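PDB 6SNR: lipid II:glycine glycyltransferase from Staphylococcus aureus, which probably adds the first glycine of the pentaglycine bridge to the lysine of lipid II in cell-wall synthesis, with glycyl-tRNA as donor. Local coordinates for residues 146-151 and 372-377. Numbering follows the deposited sequence.
Sequences MTMITP and AFKKVW
Met148 reaches out from strand 146-151 and lays its bent side chain over CB of Lys374 and the backbone of Lys375. Its methyl CE rests 3.6 Å from CA of Lys375, and lies close to that residue's N and CB as well. Bends at both chi2 (-77°) and chi3 (-83°) fold the thioether and bring the methyl round to the backbone of Lys375. Nearer the root of the chain, CB of Met148 packs against CB of Lys374 at 3.9 Å, the two side chains crossing at a slant. Beyond CG the lysine runs on extended, leaving the methionine behind, and its NZ is held by two backbone carbonyls, Phe354 O and Gly356 O. The strand belongs to the mixed sheet of the second globular half of this FemABX protein, which also carries the long helical arm, and lies between strands 351-356 and 380-383. Helix 368-374 packs on one face of that sheet; from Lys374 to Trp377 the chain makes a type I turn, closed by a weak hydrogen bond from Trp377 N to Lys374 O, before it enters edge strand 380-383. Two residues along from Met148, Thr150 fastens this turn: its OG1 donates to Trp377 O at 2.8 Å. The hydroxyl sits above the carbonyl plane, 39° out of it, and CG2 of Thr150 also leans on the same oxygen at 3.4 Å. The indole of Trp377 turns away from the strand, meeting Phe163 edge-to-face and packing on Phe354, with Met341 of helix 332-347 touching both Trp377 and Thr150.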
loop_
_atom_site.group_PDB
_atom_site.type_symbol
_atom_site.label_atom_id
_atom_site.label_comp_id
_atom_site.label_asym_id
_atom_site.label_seq_id
_atom_site.Cartn_x
_atom_site.Cartn_y
_atom_site.Cartn_z
ATOM N N MET A 146 -10.231 -8.033 6.943
ATOM C CA MET A 146 -9.759 -8.690 5.743
ATOM C C MET A 146 -9.032 -7.675 4.886
ATOM O O MET A 146 -9.527 -6.562 4.704
ATOM C CB MET A 146 -10.958 -9.303 4.960
ATOM C CG MET A 146 -11.766 -10.261 5.777
ATOM S SD MET A 146 -13.307 -10.716 4.882
ATOM C CE MET A 146 -14.071 -11.621 6.199
ATOM N N THR A 147 -7.910 -8.108 4.323
ATOM C CA THR A 147 -7.137 -7.342 3.363
ATOM C C THR A 147 -6.794 -8.174 2.145
ATOM O O THR A 147 -6.985 -9.393 2.151
ATOM C CB THR A 147 -5.846 -6.751 3.958
ATOM O OG1 THR A 147 -4.979 -7.793 4.403
ATOM C CG2 THR A 147 -6.186 -5.764 5.063
ATOM N N MET A 148 -6.280 -7.519 1.122
ATOM C CA MET A 148 -5.877 -8.187 -0.098
ATOM C C MET A 148 -4.398 -8.029 -0.333
ATOM O O MET A 148 -3.884 -6.894 -0.449
ATOM C CB MET A 148 -6.664 -7.634 -1.294
ATOM C CG MET A 148 -8.160 -7.795 -1.126
ATOM S SD MET A 148 -8.744 -9.478 -1.427
ATOM C CE MET A 148 -8.883 -9.436 -3.219
ATOM N N ILE A 149 -3.705 -9.163 -0.394
ATOM C CA ILE A 149 -2.293 -9.139 -0.383
ATOM C C ILE A 149 -1.668 -9.858 -1.588
ATOM O O ILE A 149 -2.016 -10.991 -1.863
ATOM C CB ILE A 149 -1.776 -9.824 0.897
ATOM C CG1 ILE A 149 -2.311 -9.116 2.160
ATOM C CG2 ILE A 149 -0.264 -9.780 0.945
ATOM C CD1 ILE A 149 -1.714 -9.644 3.476
ATOM N N THR A 150 -0.699 -9.206 -2.201
ATOM C CA THR A 150 0.087 -9.780 -3.315
ATOM C C THR A 150 1.444 -10.281 -2.835
ATOM O O THR A 150 2.232 -9.528 -2.304
ATOM C CB THR A 150 0.324 -8.741 -4.436
ATOM O OG1 THR A 150 -0.930 -8.187 -4.878
ATOM C CG2 THR A 150 1.103 -9.373 -5.614
ATOM N N PRO A 151 1.750 -11.580 -3.054
ATOM C CA PRO A 151 3.108 -12.061 -2.825
ATOM C C PRO A 151 4.028 -11.445 -3.872
ATOM O O PRO A 151 3.738 -11.522 -5.119
ATOM C CB PRO A 151 3.003 -13.581 -3.015
ATOM C CG PRO A 151 1.568 -13.892 -3.016
ATOM C CD PRO A 151 0.846 -12.657 -3.483
ATOM N N ALA A 372 -13.411 -5.287 -6.580
ATOM C CA ALA A 372 -13.221 -5.354 -8.033
ATOM C C ALA A 372 -11.811 -4.924 -8.457
ATOM O O ALA A 372 -11.194 -5.511 -9.368
ATOM C CB ALA A 372 -14.276 -4.485 -8.722
ATOM N N PHE A 373 -11.317 -3.875 -7.796
ATOM C CA PHE A 373 -9.996 -3.311 -8.010
ATOM C C PHE A 373 -8.940 -4.274 -7.485
ATOM O O PHE A 373 -8.027 -4.647 -8.211
ATOM C CB PHE A 373 -9.893 -1.930 -7.334
ATOM C CG PHE A 373 -8.499 -1.478 -6.992
ATOM C CD1 PHE A 373 -7.471 -1.515 -7.904
ATOM C CD2 PHE A 373 -8.260 -0.889 -5.749
ATOM C CE1 PHE A 373 -6.194 -1.060 -7.572
ATOM C CE2 PHE A 373 -7.006 -0.436 -5.418
ATOM C CZ PHE A 373 -5.974 -0.504 -6.336
ATOM N N LYS A 374 -9.025 -4.647 -6.192
ATOM C CA LYS A 374 -7.901 -5.315 -5.591
ATOM C C LYS A 374 -7.735 -6.782 -6.059
ATOM O O LYS A 374 -6.625 -7.270 -6.125
ATOM C CB LYS A 374 -7.996 -5.201 -4.049
ATOM C CG LYS A 374 -7.927 -3.753 -3.622
ATOM C CD LYS A 374 -8.319 -3.558 -2.140
ATOM C CE LYS A 374 -8.448 -2.087 -1.753
ATOM N NZ LYS A 374 -8.370 -1.824 -0.250
ATOM N N LYS A 375 -8.851 -7.422 -6.447
ATOM C CA LYS A 375 -8.821 -8.848 -6.760
ATOM C C LYS A 375 -7.982 -9.191 -8.022
ATOM O O LYS A 375 -7.594 -10.315 -8.185
ATOM C CB LYS A 375 -10.239 -9.406 -6.892
ATOM C CG LYS A 375 -11.028 -8.981 -8.138
ATOM C CD LYS A 375 -12.410 -9.608 -8.084
ATOM C CE LYS A 375 -13.032 -9.728 -9.469
ATOM N NZ LYS A 375 -14.308 -10.497 -9.417
ATOM N N VAL A 376 -7.720 -8.216 -8.892
ATOM C CA VAL A 376 -7.030 -8.504 -10.164
ATOM C C VAL A 376 -5.528 -8.416 -10.110
ATOM O O VAL A 376 -4.849 -8.639 -11.101
ATOM C CB VAL A 376 -7.592 -7.644 -11.337
ATOM C CG1 VAL A 376 -9.077 -7.877 -11.518
ATOM C CG2 VAL A 376 -7.293 -6.171 -11.176
ATOM N N TRP A 377 -4.976 -8.071 -8.923
ATOM C CA TRP A 377 -3.576 -7.817 -8.766
ATOM C C TRP A 377 -2.742 -8.961 -8.139
ATOM O O TRP A 377 -1.711 -8.721 -7.466
ATOM C CB TRP A 377 -3.425 -6.503 -7.939
ATOM C CG TRP A 377 -3.751 -5.336 -8.805
ATOM C CD1 TRP A 377 -4.889 -4.628 -8.822
ATOM C CD2 TRP A 377 -2.895 -4.751 -9.800
ATOM N NE1 TRP A 377 -4.812 -3.620 -9.778
ATOM C CE2 TRP A 377 -3.595 -3.676 -10.381
ATOM C CE3 TRP A 377 -1.606 -5.058 -10.279
ATOM C CZ2 TRP A 377 -3.050 -2.895 -11.445
ATOM C CZ3 TRP A 377 -1.059 -4.251 -11.300
ATOM C CH2 TRP A 377 -1.818 -3.201 -11.886
#